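Local coordinates for protein carboxyvinyl-carboxyphosphonate phosphorylmutase (Bacillus anthracis, PDB 4IQD) that is of unknown function but belongs to the phosphoenolpyruvate phosphomutase family, whose members share a TIM-barrel fold, at residues 79-84 with 92-97; 104-109 with 151-156; 166-171 with 175-180; 219-224 with 246-251; 227-232 with 238-243. All coordinates share one frame; numbering follows the deposited sequence. Where two conformers were deposited one is given.

In the fold
Chain order places the contacts around a parallel barrel wrapped in helices. The first three are in series. Contact 1 closes across seven residues, the end of the helix and a short loop, and seats helix 74-88 on strand 92-95. Contact 2 pairs the next helix, 103-115, with helix 143-156 across 41 residues; I96 CD1 and T109 CG2, 4.0 Å apart, link it to contact 1. Contact 3 joins the end of strand 161-166 to helix 174-187 over a very short loop. Contact 5, between helix 229-234 and strand 239-242, is nested inside the loop that contact 4 closes between residues 219-224 and helix 245-264. Contacts 1, 4 and 5 also touch the second subunit.

Contact 1. Residues 79-84 with 92-97; sequences ERARDL and VLVDID. With PYR (pyruvic acid), chain F.
Apolar packing between A81 and L84 of helix 74-88 and V94 and V92 of strand 92-95 makes up the whole of the cross-segment contact. The methyl CB of A81 lies 3.9 Å from V94 CG2. One helical turn on, L84 and V92 cross at about a right angle. V92 CG1, anti to its own N, meets L84 CD2 at 4.0 Å; V92 CG2, beside that N, comes to 4.1 Å from L84 CB. All four residues are buried, as expected where a helix covers a strand of a TIM barrel.

R80, D83 and E79 of the same helix line a pocket holding pyruvic acid. R80 swings CG away from the backbone N (chi1 -177°) and bends at chi2 and chi3, bringing its guanidinium edge to the ligand. NE is modelled 2.4 Å from O3 of pyruvic acid, nearly straight but doubtfully short; NH2 adds weak bonds to O3 and OXT. D83 OD2 lies 3.1 Å from the same O3, and its ion pair with R80 is long. NH1 is taken by H37 O.

On the strand, D97 N donates to D95 OD1 at 3.0 Å in an Asx turn; D95 lines a different pyruvic acid pocket. Within these segments, helix and strand meet through carbon alone. R80 and its copy in the second subunit, which also binds this ligand, probably offset the ligand's charge, but with E79 and D83 close the site is mixed rather than simply cationic.

Contact 2. Residues 104-109 with 151-156; sequences LNVART and KAIKEV
Behind the packing of V106 on I153, the carbonyl O of N105 takes the backbone N of T109 at 2.9 Å, and T109 OG1 stands 3.0 Å from the same O of N105. That hydroxyl also lies near G99 O. Towards the other helix the contact is wholly apolar. V106 turns CG1 to the far side from its own N (chi1 167°), which puts this methyl 3.6 Å from I153 CG1; the two side chains cross at about a right angle. These are two helices of the outer layer of the TIM barrel, with a signed crossing angle of -42° and segment axes 8.7 Å apart at closest approach. The small A107 and A152, CA atoms 5.8 Å apart, are consistent with this close approach, and A152 CB faces V106 CG1 at 4.4 Å. Farther along, V156 straddles A107, with CG2 4.0 Å from A107 CB and CG1 4.0 Å from A107 O. I153 also packs on I162 of strand 161-166.

Contact 3. Residues 166-171 with 175-180; sequences TDARGV and DEAIER. With PYR (pyruvic acid), chain D.
The guanidinium of R180 is approached obliquely by A168 CB, 4.0 Å from R180 NE; its nitrogens are engaged elsewhere, NH1 by Y184 OH and NH2 by V141 O. The guanidinium of R169 has O3 of pyruvic acid over one face, 3.9 Å from NH2, too far for a hydrogen bond, and the same NH2 is held in a salt bridge by E202.

Between the segments the fit is by van der Waals packing, mostly of carbon. A168 CB comes 3.6 Å from R180 CD and 4.0 Å from A177 CB, and A177 CB approaches R169 N at 3.9 Å. Since R180 runs extended from CG to NE, its aliphatic part passes alongside A168 before the charged end goes on to its own partners. T166 OG1 meets that same arm, 3.8 Å from R180 CD. It also accepts from A168 N at 3.3 Å, an ST turn that bends the chain as the strand ends, and is hydrogen-bonded to D125.

The contact thus joins the end of barrel strand 161-166 to helix 174-187, which follows it. T166 makes backbone hydrogen bonds with F193 and E195 on the side of strand 191-194, while A177 packs on F206 of helix 200-209.

Contact 4. Residues 219-224 with 246-251; sequences TEFGKT and SLRVAA
T219 meets R248 where the loop after strand 215-217 of the TIM barrel faces helix 245-264. Its OG1 accepts from R248 NH2 at 3.3 Å, nearly in the guanidinium plane, and the residue also lines a pocket for pyruvic acid.

E220 follows with a salt bridge. A bend at chi2 (78°) turns its carboxylate back, and OE1 accepts from R248 NE at 2.9 Å with an N-H...O angle of 162°. The bond lies in the guanidinium plane but uses the anti side of the carboxylate, somewhat out of its plane, and the two planes stand 83° apart. OE2 has other partners, T245 OG1 and Q267 NE2 of the second subunit, so both carboxylate oxygens are engaged. E220 O accepts from R277 NE of the second subunit, which lies close to R248 NH2; E220 probably balances these two like charges through its carboxylate and carbonyl.

F221 sets its ring edge against the arginine, the planes far from parallel. Its own ring has E220 CB on one face, 3.6 Å above the plane, and its N is bonded to Y226 OH. Towards the helix, CD2 stands 4.3 Å above one face of the R248 guanidinium, near its rim, and CE2 lies 4.1 Å from R248 CD.

Contact 5. Residues 227-232 with 238-243; sequences YSAEEF and QMVIYP. With PYR (pyruvic acid), chain E.
A229 packs on V240 and Y242, and F232 on V240, within the beta-alpha-beta unit formed by strand 215-217, helix 229-234 and strand 239-242. V240 presents both methyls to the helix: with chi1 at 47°, CG1 sits between the backbone N and carbonyl carbon and lies 4.2 Å from A229 CB, while CG2 is 4.3 Å from F232 CD1. A229 CB also touches the end of the tyrosine, 3.9 Å from Y242 OH.

That hydroxyl leads to the next shell. Y242 OH is hydrogen-bonded to Q32 NE2 of strand 31-34 and to a water at 2.7 Å. The same water lies within hydrogen-bonding distance of Y227 O, at 2.9 Å, joining the strand to the loop before the helix, and it lies at the edge of the F232 ring. Y227 CB rests over one face of that ring near the rim.

Farther out, S228 is the N-cap of the helix and forms a capping box with E231. E231 N donates to S228 OG, and S228 N points at E231 OE2, although the modelled separation of this second pair is too short to trust in detail. The second subunit makes a backbone hydrogen bond with A229. Y227 and E231 line a pyruvic acid pocket; this ligand's O lies 3.4 Å from Y227 CD2, and its OXT is 3.6 Å from E231 OE1.

Contact 1. Residues 79-84 with 92-97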
# COMPACT_ATOMS: atom_id res chain seq x y z
N GLU A 79 11.57 5.69 -0.25
CA GLU A 79 10.51 6.12 -1.16
C GLU A 79 9.12 6.01 -0.53
O GLU A 79 8.29 6.89 -0.71
CB GLU A 79 10.55 5.33 -2.46
CG GLU A 79 11.29 6.03 -3.59
CD GLU A 79 10.74 5.67 -4.95
OE1 GLU A 79 10.76 6.53 -5.85
OE2 GLU A 79 10.29 4.51 -5.13
N ARG A 80 8.87 4.92 0.18
CA ARG A 80 7.59 4.79 0.88
C ARG A 80 7.49 5.85 1.96
O ARG A 80 6.41 6.37 2.23
CB ARG A 80 7.44 3.38 1.47
CG ARG A 80 6.11 3.12 2.16
CD ARG A 80 4.91 3.32 1.23
NE ARG A 80 4.93 2.45 0.05
CZ ARG A 80 4.46 1.21 0.02
NH1 ARG A 80 3.92 0.68 1.11
NH2 ARG A 80 4.52 0.50 -1.09
N ALA A 81 8.62 6.19 2.57
CA ALA A 81 8.66 7.23 3.59
C ALA A 81 8.35 8.58 2.96
O ALA A 81 7.72 9.43 3.58
CB ALA A 81 10.01 7.26 4.27
N ARG A 82 8.81 8.76 1.72
CA ARG A 82 8.51 9.95 0.95
C ARG A 82 7.00 10.09 0.85
O ARG A 82 6.45 11.15 1.14
CB ARG A 82 9.08 9.83 -0.46
CG ARG A 82 9.55 11.13 -1.07
CD ARG A 82 11.07 11.12 -1.16
NE ARG A 82 11.55 11.65 -2.43
CZ ARG A 82 12.00 12.89 -2.60
NH1 ARG A 82 12.03 13.73 -1.58
NH2 ARG A 82 12.42 13.28 -3.79
N ASP A 83 6.35 9.00 0.46
CA ASP A 83 4.90 8.95 0.31
C ASP A 83 4.20 9.46 1.55
O ASP A 83 3.21 10.18 1.47
CB ASP A 83 4.44 7.52 0.04
CG ASP A 83 4.91 6.99 -1.29
OD1 ASP A 83 5.69 7.69 -1.97
OD2 ASP A 83 4.50 5.87 -1.65
N LEU A 84 4.72 9.07 2.71
CA LEU A 84 4.11 9.43 3.98
C LEU A 84 4.17 10.93 4.22
O LEU A 84 3.15 11.56 4.47
CB LEU A 84 4.75 8.67 5.13
CG LEU A 84 4.08 7.34 5.51
CD1 LEU A 84 4.02 6.38 4.34
CD2 LEU A 84 4.78 6.70 6.70
N VAL A 92 7.81 11.78 10.62
CA VAL A 92 7.75 10.34 10.49
C VAL A 92 9.03 9.69 10.98
O VAL A 92 10.12 10.04 10.54
CB VAL A 92 7.49 9.93 9.02
CG1 VAL A 92 7.60 8.42 8.87
CG2 VAL A 92 6.12 10.41 8.57
N LEU A 93 8.88 8.76 11.92
CA LEU A 93 9.98 7.94 12.40
C LEU A 93 10.06 6.67 11.57
O LEU A 93 9.09 5.90 11.48
CB LEU A 93 9.77 7.59 13.87
CG LEU A 93 10.63 6.49 14.50
CD1 LEU A 93 12.10 6.87 14.54
CD2 LEU A 93 10.12 6.20 15.90
N VAL A 94 11.21 6.45 10.95
CA VAL A 94 11.39 5.32 10.06
C VAL A 94 12.32 4.28 10.64
O VAL A 94 13.46 4.58 11.00
CB VAL A 94 11.94 5.78 8.70
CG1 VAL A 94 12.26 4.58 7.83
CG2 VAL A 94 10.94 6.70 8.02
N ASP A 95 11.83 3.06 10.74
CA ASP A 95 12.64 1.92 11.13
C ASP A 95 13.61 1.60 10.01
O ASP A 95 13.22 1.09 8.96
CB ASP A 95 11.74 0.71 11.41
CG ASP A 95 12.52 -0.55 11.72
OD1 ASP A 95 13.72 -0.45 12.06
OD2 ASP A 95 11.93 -1.65 11.64
N ILE A 96 14.89 1.89 10.23
CA ILE A 96 15.90 1.60 9.22
C ILE A 96 16.73 0.36 9.55
O ILE A 96 17.84 0.20 9.04
CB ILE A 96 16.84 2.81 8.98
CG1 ILE A 96 17.67 3.11 10.22
CG2 ILE A 96 16.02 4.03 8.56
CD1 ILE A 96 18.87 3.99 9.95
N ASP A 97 16.18 -0.53 10.37
CA ASP A 97 16.88 -1.74 10.79
C ASP A 97 18.26 -1.43 11.36
O ASP A 97 18.38 -0.77 12.39
CB ASP A 97 16.99 -2.75 9.64
CG ASP A 97 15.64 -3.26 9.18
OD1 ASP A 97 14.69 -3.26 9.99
OD2 ASP A 97 15.52 -3.66 8.00
C PYR F . 6.17 2.50 -4.22
O PYR F . 7.03 2.46 -5.21
OXT PYR F . 5.14 1.69 -4.22
CA PYR F . 6.36 3.40 -3.18
O3 PYR F . 5.90 3.12 -1.99
CB PYR F . 7.09 4.68 -3.43

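Contact 2. Residues 104-109 with 151-156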
# COMPACT_ATOMS: atom_id res chain seq x y z
N LEU A 104 29.27 3.15 5.96
CA LEU A 104 29.05 3.91 4.74
C LEU A 104 27.62 3.77 4.26
O LEU A 104 27.02 4.75 3.82
CB LEU A 104 30.04 3.47 3.66
CG LEU A 104 31.49 3.66 4.09
CD1 LEU A 104 32.43 3.16 3.02
CD2 LEU A 104 31.77 5.12 4.42
N ASN A 105 27.07 2.57 4.34
CA ASN A 105 25.67 2.35 4.00
C ASN A 105 24.75 3.12 4.93
O ASN A 105 23.76 3.71 4.49
CB ASN A 105 25.34 0.86 4.06
CG ASN A 105 26.09 0.05 3.03
OD1 ASN A 105 26.93 -0.77 3.37
ND2 ASN A 105 25.79 0.29 1.76
N VAL A 106 25.08 3.11 6.22
CA VAL A 106 24.33 3.85 7.22
C VAL A 106 24.38 5.33 6.88
O VAL A 106 23.39 6.05 7.04
CB VAL A 106 24.91 3.63 8.62
CG1 VAL A 106 24.34 4.63 9.61
CG2 VAL A 106 24.62 2.22 9.08
N ALA A 107 25.53 5.78 6.40
CA ALA A 107 25.72 7.17 6.01
C ALA A 107 24.81 7.57 4.85
O ALA A 107 24.26 8.66 4.84
CB ALA A 107 27.18 7.42 5.65
N ARG A 108 24.67 6.68 3.87
CA ARG A 108 23.83 6.96 2.70
C ARG A 108 22.35 6.86 3.04
O ARG A 108 21.54 7.65 2.55
CB ARG A 108 24.17 6.01 1.54
CG ARG A 108 23.03 5.81 0.55
CD ARG A 108 23.48 5.99 -0.89
NE ARG A 108 22.35 5.96 -1.82
CZ ARG A 108 22.15 5.02 -2.73
NH1 ARG A 108 21.09 5.09 -3.53
NH2 ARG A 108 23.01 4.02 -2.86
N THR A 109 22.01 5.89 3.88
CA THR A 109 20.64 5.75 4.36
C THR A 109 20.19 7.04 5.04
O THR A 109 19.07 7.50 4.83
CB THR A 109 20.52 4.56 5.34
OG1 THR A 109 20.77 3.34 4.63
CG2 THR A 109 19.13 4.51 5.95
N LYS A 151 27.38 7.53 15.29
CA LYS A 151 28.31 8.61 15.01
C LYS A 151 28.31 8.96 13.53
O LYS A 151 28.46 10.13 13.16
CB LYS A 151 29.72 8.23 15.45
CG LYS A 151 29.90 8.14 16.96
CD LYS A 151 31.14 7.34 17.33
CE LYS A 151 32.42 8.01 16.88
NZ LYS A 151 33.62 7.25 17.37
N ALA A 152 28.17 7.94 12.69
CA ALA A 152 28.07 8.14 11.25
C ALA A 152 26.85 8.99 10.90
O ALA A 152 26.92 9.89 10.06
CB ALA A 152 28.01 6.81 10.53
N ILE A 153 25.73 8.70 11.55
CA ILE A 153 24.52 9.47 11.33
C ILE A 153 24.68 10.92 11.80
O ILE A 153 24.42 11.84 11.04
CB ILE A 153 23.31 8.83 12.02
CG1 ILE A 153 23.08 7.42 11.47
CG2 ILE A 153 22.07 9.68 11.82
CD1 ILE A 153 21.91 6.71 12.09
N LYS A 154 25.12 11.10 13.05
CA LYS A 154 25.34 12.44 13.60
C LYS A 154 26.28 13.26 12.72
O LYS A 154 26.18 14.48 12.65
CB LYS A 154 25.93 12.37 15.01
CG LYS A 154 25.00 11.84 16.08
CD LYS A 154 23.67 12.57 16.10
CE LYS A 154 23.82 14.06 16.37
NZ LYS A 154 22.51 14.76 16.19
N GLU A 155 27.20 12.57 12.06
CA GLU A 155 28.17 13.23 11.21
C GLU A 155 27.55 13.74 9.91
O GLU A 155 27.70 14.91 9.56
CB GLU A 155 29.33 12.29 10.89
CG GLU A 155 30.36 12.90 9.97
CD GLU A 155 30.84 14.24 10.48
OE1 GLU A 155 31.14 14.35 11.69
OE2 GLU A 155 30.92 15.20 9.67
N VAL A 156 26.85 12.85 9.20
CA VAL A 156 26.35 13.18 7.88
C VAL A 156 24.99 13.89 7.94
O VAL A 156 24.69 14.73 7.09
CB VAL A 156 26.25 11.93 6.99
CG1 VAL A 156 25.81 12.30 5.59
CG2 VAL A 156 27.58 11.22 6.93

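Contact 3. Residues 166-171 with 175-180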
# COMPACT_ATOMS: atom_id res chain seq x y z
N THR A 166 17.52 -1.46 21.20
CA THR A 166 18.39 -2.52 21.70
C THR A 166 17.58 -3.75 22.10
O THR A 166 16.56 -3.64 22.77
CB THR A 166 19.30 -2.03 22.85
OG1 THR A 166 20.10 -3.12 23.33
CG2 THR A 166 18.48 -1.47 24.00
N ASP A 167 18.03 -4.92 21.65
CA ASP A 167 17.37 -6.17 22.01
C ASP A 167 18.15 -6.90 23.09
O ASP A 167 18.02 -8.12 23.24
CB ASP A 167 17.21 -7.07 20.78
CG ASP A 167 16.10 -6.61 19.86
OD1 ASP A 167 14.98 -7.17 19.96
OD2 ASP A 167 16.33 -5.70 19.04
N ALA A 168 18.94 -6.15 23.85
CA ALA A 168 19.89 -6.73 24.81
C ALA A 168 19.26 -7.28 26.09
O ALA A 168 19.87 -8.10 26.77
CB ALA A 168 20.98 -5.72 25.15
N ARG A 169 18.05 -6.84 26.42
CA ARG A 169 17.37 -7.33 27.61
C ARG A 169 17.18 -8.84 27.59
O ARG A 169 17.60 -9.55 28.51
CB ARG A 169 16.02 -6.65 27.79
CG ARG A 169 15.20 -7.20 28.95
CD ARG A 169 15.97 -7.06 30.25
NE ARG A 169 15.30 -7.69 31.38
CZ ARG A 169 15.45 -8.97 31.72
NH1 ARG A 169 16.24 -9.76 31.01
NH2 ARG A 169 14.81 -9.45 32.77
N GLY A 170 16.56 -9.34 26.53
CA GLY A 170 16.18 -10.74 26.46
C GLY A 170 17.29 -11.69 26.07
O GLY A 170 17.07 -12.90 26.01
N VAL A 171 18.48 -11.16 25.82
CA VAL A 171 19.59 -12.01 25.41
C VAL A 171 20.82 -11.86 26.32
O VAL A 171 21.58 -12.81 26.51
CB VAL A 171 19.96 -11.77 23.93
CG1 VAL A 171 20.49 -10.36 23.73
CG2 VAL A 171 20.97 -12.80 23.45
N ASP A 175 20.80 -4.99 33.11
CA ASP A 175 21.92 -4.07 33.29
C ASP A 175 22.77 -3.97 32.03
O ASP A 175 23.38 -2.94 31.77
CB ASP A 175 22.79 -4.49 34.48
CG ASP A 175 22.16 -4.14 35.81
OD1 ASP A 175 21.44 -3.12 35.87
OD2 ASP A 175 22.38 -4.89 36.78
N GLU A 176 22.81 -5.05 31.26
CA GLU A 176 23.53 -5.06 29.99
C GLU A 176 22.89 -4.08 29.03
O GLU A 176 23.58 -3.33 28.34
CB GLU A 176 23.48 -6.45 29.37
CG GLU A 176 24.83 -7.00 29.04
CD GLU A 176 25.24 -8.08 30.00
OE1 GLU A 176 26.23 -8.79 29.70
OE2 GLU A 176 24.56 -8.23 31.04
N ALA A 177 21.57 -4.11 28.98
CA ALA A 177 20.83 -3.22 28.11
C ALA A 177 21.05 -1.77 28.52
O ALA A 177 21.28 -0.91 27.68
CB ALA A 177 19.36 -3.56 28.13
N ILE A 178 21.00 -1.51 29.83
CA ILE A 178 21.20 -0.17 30.36
C ILE A 178 22.56 0.38 29.95
O ILE A 178 22.68 1.54 29.57
CB ILE A 178 21.06 -0.14 31.90
CG1 ILE A 178 19.60 -0.33 32.30
CG2 ILE A 178 21.60 1.16 32.46
CD1 ILE A 178 19.36 -0.30 33.79
N GLU A 179 23.58 -0.47 30.03
CA GLU A 179 24.92 -0.09 29.63
C GLU A 179 24.98 0.25 28.15
O GLU A 179 25.51 1.30 27.77
CB GLU A 179 25.93 -1.20 29.96
CG GLU A 179 26.30 -1.28 31.43
CD GLU A 179 27.11 -0.09 31.90
OE1 GLU A 179 26.68 0.59 32.85
OE2 GLU A 179 28.19 0.17 31.31
N ARG A 180 24.45 -0.64 27.31
CA ARG A 180 24.40 -0.40 25.87
C ARG A 180 23.67 0.90 25.59
O ARG A 180 24.19 1.75 24.87
CB ARG A 180 23.68 -1.54 25.15
CG ARG A 180 24.51 -2.79 24.92
CD ARG A 180 23.79 -3.72 23.97
NE ARG A 180 24.57 -4.90 23.62
CZ ARG A 180 25.35 -5.00 22.54
NH1 ARG A 180 25.46 -3.97 21.71
NH2 ARG A 180 26.02 -6.11 22.30
C PYR D . 20.37 -8.87 34.60
O PYR D . 21.51 -8.66 33.99
OXT PYR D . 19.93 -8.00 35.47
CA PYR D . 19.64 -10.02 34.30
O3 PYR D . 18.34 -10.03 34.36
CB PYR D . 20.39 -11.26 33.88

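Contact 4. Residues 219-224 with 246-251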
# COMPACT_ATOMS: atom_id res chain seq x y z
N THR A 219 3.06 -3.32 19.78
CA THR A 219 2.69 -4.22 18.71
C THR A 219 1.85 -5.36 19.30
O THR A 219 2.08 -5.79 20.42
CB THR A 219 3.93 -4.75 17.97
OG1 THR A 219 3.53 -5.55 16.86
CG2 THR A 219 4.81 -5.56 18.90
N GLU A 220 0.86 -5.81 18.54
CA GLU A 220 -0.10 -6.79 19.04
C GLU A 220 0.50 -8.19 19.05
O GLU A 220 1.37 -8.51 18.24
CB GLU A 220 -1.37 -6.76 18.19
CG GLU A 220 -2.04 -5.40 18.10
CD GLU A 220 -1.36 -4.47 17.11
OE1 GLU A 220 -0.61 -4.97 16.25
OE2 GLU A 220 -1.57 -3.24 17.20
N PHE A 221 0.02 -9.02 19.98
CA PHE A 221 0.45 -10.41 20.10
C PHE A 221 1.95 -10.54 20.33
O PHE A 221 2.58 -11.47 19.82
CB PHE A 221 0.04 -11.22 18.87
CG PHE A 221 -1.31 -10.87 18.33
CD1 PHE A 221 -2.45 -11.16 19.06
CD2 PHE A 221 -1.43 -10.24 17.10
CE1 PHE A 221 -3.70 -10.83 18.56
CE2 PHE A 221 -2.68 -9.91 16.61
CZ PHE A 221 -3.81 -10.21 17.34
N GLY A 222 2.52 -9.60 21.08
CA GLY A 222 3.95 -9.61 21.34
C GLY A 222 4.27 -9.76 22.81
O GLY A 222 3.41 -10.13 23.61
N LYS A 223 5.52 -9.45 23.17
CA LYS A 223 6.02 -9.64 24.53
C LYS A 223 5.62 -8.50 25.46
O LYS A 223 6.18 -8.35 26.54
CB LYS A 223 7.55 -9.75 24.53
CG LYS A 223 8.13 -10.51 23.36
CD LYS A 223 8.75 -11.82 23.80
CE LYS A 223 9.45 -12.50 22.63
NZ LYS A 223 10.03 -13.82 23.00
N THR A 224 4.67 -7.69 25.02
CA THR A 224 4.24 -6.53 25.79
C THR A 224 2.72 -6.55 25.98
O THR A 224 1.98 -6.74 25.02
CB THR A 224 4.68 -5.23 25.10
OG1 THR A 224 6.06 -5.33 24.73
CG2 THR A 224 4.49 -4.04 26.02
N SER A 246 -2.02 -1.03 11.35
CA SER A 246 -2.67 -0.60 10.12
C SER A 246 -2.79 -1.74 9.11
O SER A 246 -3.81 -1.89 8.44
CB SER A 246 -1.93 0.58 9.49
OG SER A 246 -0.65 0.19 9.03
N LEU A 247 -1.74 -2.55 9.00
CA LEU A 247 -1.73 -3.66 8.05
C LEU A 247 -2.51 -4.86 8.58
O LEU A 247 -3.12 -5.60 7.80
CB LEU A 247 -0.29 -4.06 7.70
CG LEU A 247 -0.13 -5.26 6.77
CD1 LEU A 247 0.85 -4.94 5.65
CD2 LEU A 247 0.34 -6.48 7.55
N ARG A 248 -2.49 -5.06 9.89
CA ARG A 248 -3.20 -6.17 10.51
C ARG A 248 -4.70 -6.07 10.27
O ARG A 248 -5.34 -7.06 9.93
CB ARG A 248 -2.93 -6.22 12.01
CG ARG A 248 -1.50 -6.51 12.38
CD ARG A 248 -1.46 -7.30 13.67
NE ARG A 248 -0.20 -7.15 14.39
CZ ARG A 248 0.87 -7.91 14.19
NH1 ARG A 248 0.84 -8.86 13.27
NH2 ARG A 248 1.98 -7.70 14.90
N VAL A 249 -5.25 -4.88 10.46
CA VAL A 249 -6.68 -4.65 10.28
C VAL A 249 -7.07 -4.65 8.81
O VAL A 249 -8.17 -5.07 8.45
CB VAL A 249 -7.14 -3.34 10.95
CG1 VAL A 249 -7.03 -3.43 12.46
CG2 VAL A 249 -6.34 -2.16 10.43
N ALA A 250 -6.17 -4.16 7.96
CA ALA A 250 -6.43 -4.09 6.53
C ALA A 250 -6.47 -5.49 5.93
O ALA A 250 -7.34 -5.80 5.12
CB ALA A 250 -5.37 -3.25 5.84
N ALA A 251 -5.52 -6.32 6.34
CA ALA A 251 -5.43 -7.68 5.84
C ALA A 251 -6.65 -8.49 6.27
O ALA A 251 -7.13 -9.35 5.53
CB ALA A 251 -4.16 -8.34 6.31

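Contact 5. Residues 227-232 with 238-243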
# COMPACT_ATOMS: atom_id res chain seq x y z
N TYR A 227 -0.99 -2.10 27.69
CA TYR A 227 -1.10 -0.91 28.51
C TYR A 227 -1.62 0.23 27.66
O TYR A 227 -1.38 0.27 26.45
CB TYR A 227 0.27 -0.52 29.07
CG TYR A 227 0.83 -1.47 30.09
CD1 TYR A 227 1.92 -2.26 29.79
CD2 TYR A 227 0.26 -1.57 31.35
CE1 TYR A 227 2.44 -3.13 30.73
CE2 TYR A 227 0.78 -2.43 32.29
CZ TYR A 227 1.87 -3.22 31.98
OH TYR A 227 2.38 -4.08 32.91
N SER A 228 -2.34 1.15 28.28
CA SER A 228 -2.76 2.35 27.58
C SER A 228 -1.57 3.29 27.46
O SER A 228 -0.54 3.06 28.08
CB SER A 228 -3.93 3.03 28.30
OG SER A 228 -3.54 3.49 29.58
N ALA A 229 -1.71 4.33 26.65
CA ALA A 229 -0.65 5.32 26.50
C ALA A 229 -0.45 6.08 27.81
O ALA A 229 0.67 6.42 28.18
CB ALA A 229 -0.96 6.27 25.37
N GLU A 230 -1.56 6.34 28.50
CA GLU A 230 -1.53 6.99 29.80
C GLU A 230 -0.75 6.12 30.78
O GLU A 230 0.03 6.62 31.59
CB GLU A 230 -2.95 7.22 30.32
CG GLU A 230 -3.04 7.72 31.75
CD GLU A 230 -2.77 9.21 31.87
OE1 GLU A 230 -2.75 9.90 30.83
OE2 GLU A 230 -2.59 9.69 33.02
N GLU A 231 -0.96 4.81 30.69
CA GLU A 231 -0.23 3.88 31.53
C GLU A 231 1.27 3.96 31.25
O GLU A 231 2.04 4.21 32.16
CB GLU A 231 -0.77 2.45 31.38
CG GLU A 231 -1.99 2.19 32.25
CD GLU A 231 -2.80 0.99 31.82
OE1 GLU A 231 -3.52 0.42 32.66
OE2 GLU A 231 -2.72 0.61 30.64
N PHE A 232 1.68 3.79 30.00
CA PHE A 232 3.08 3.94 29.62
C PHE A 232 3.69 5.25 30.09
O PHE A 232 4.86 5.30 30.47
CB PHE A 232 3.25 3.86 28.10
CG PHE A 232 3.07 2.49 27.55
CD1 PHE A 232 2.01 2.21 26.72
CD2 PHE A 232 3.97 1.48 27.85
CE1 PHE A 232 1.84 0.96 26.20
CE2 PHE A 232 3.81 0.22 27.33
CZ PHE A 232 2.74 -0.05 26.51
N GLN A 238 7.75 8.35 26.95
CA GLN A 238 7.37 9.65 26.41
C GLN A 238 6.87 9.54 24.97
O GLN A 238 6.49 10.54 24.36
CB GLN A 238 8.54 10.62 26.51
CG GLN A 238 9.09 10.71 27.93
CD GLN A 238 10.31 11.58 28.04
OE1 GLN A 238 10.37 12.67 27.46
NE2 GLN A 238 11.30 11.12 28.79
N MSE A 239 6.87 8.33 24.44
CA MSE A 239 6.30 8.07 23.12
C MSE A 239 5.99 6.59 22.99
O MSE A 239 6.64 5.76 23.63
CB MSE A 239 7.24 8.53 22.01
CG MSE A 239 8.30 7.51 21.62
SE MSE A 239 9.73 8.28 20.55
CE MSE A 239 10.76 9.10 21.99
N VAL A 240 5.00 6.26 22.18
CA VAL A 240 4.60 4.87 21.99
C VAL A 240 4.17 4.62 20.56
O VAL A 240 3.42 5.40 19.97
CB VAL A 240 3.47 4.47 22.97
CG1 VAL A 240 2.38 5.52 23.00
CG2 VAL A 240 2.91 3.10 22.62
N ILE A 241 4.65 3.52 19.99
CA ILE A 241 4.35 3.17 18.62
C ILE A 241 3.34 2.02 18.50
O ILE A 241 3.30 1.12 19.34
CB ILE A 241 5.62 2.79 17.84
CG1 ILE A 241 6.32 1.61 18.49
CG2 ILE A 241 6.57 3.98 17.76
CD1 ILE A 241 7.55 1.15 17.76
N TYR A 242 2.53 2.08 17.45
CA TYR A 242 1.60 1.02 17.10
C TYR A 242 1.93 0.63 15.67
O TYR A 242 1.22 1.01 14.73
CB TYR A 242 0.15 1.52 17.24
CG TYR A 242 -0.15 2.14 18.59
CD1 TYR A 242 -0.71 1.39 19.61
CD2 TYR A 242 0.14 3.48 18.84
CE1 TYR A 242 -0.99 1.96 20.85
CE2 TYR A 242 -0.13 4.05 20.07
CZ TYR A 242 -0.69 3.28 21.07
OH TYR A 242 -0.96 3.85 22.30
N PRO A 243 3.02 -0.13 15.49
CA PRO A 243 3.76 -0.28 14.23
C PRO A 243 3.03 -0.98 13.10
O PRO A 243 3.12 -0.54 11.96
CB PRO A 243 4.97 -1.14 14.64
CG PRO A 243 5.03 -1.06 16.12
CD PRO A 243 3.63 -0.92 16.57
C PYR E . -3.38 -3.64 31.78
O PYR E . -2.38 -3.72 30.93
OXT PYR E . -3.18 -3.12 32.97
CA PYR E . -4.63 -4.14 31.43
O3 PYR E . -5.52 -4.37 32.35
CB PYR E . -4.98 -4.39 29.99
O HOH W 1 -1.14 1.81 24.05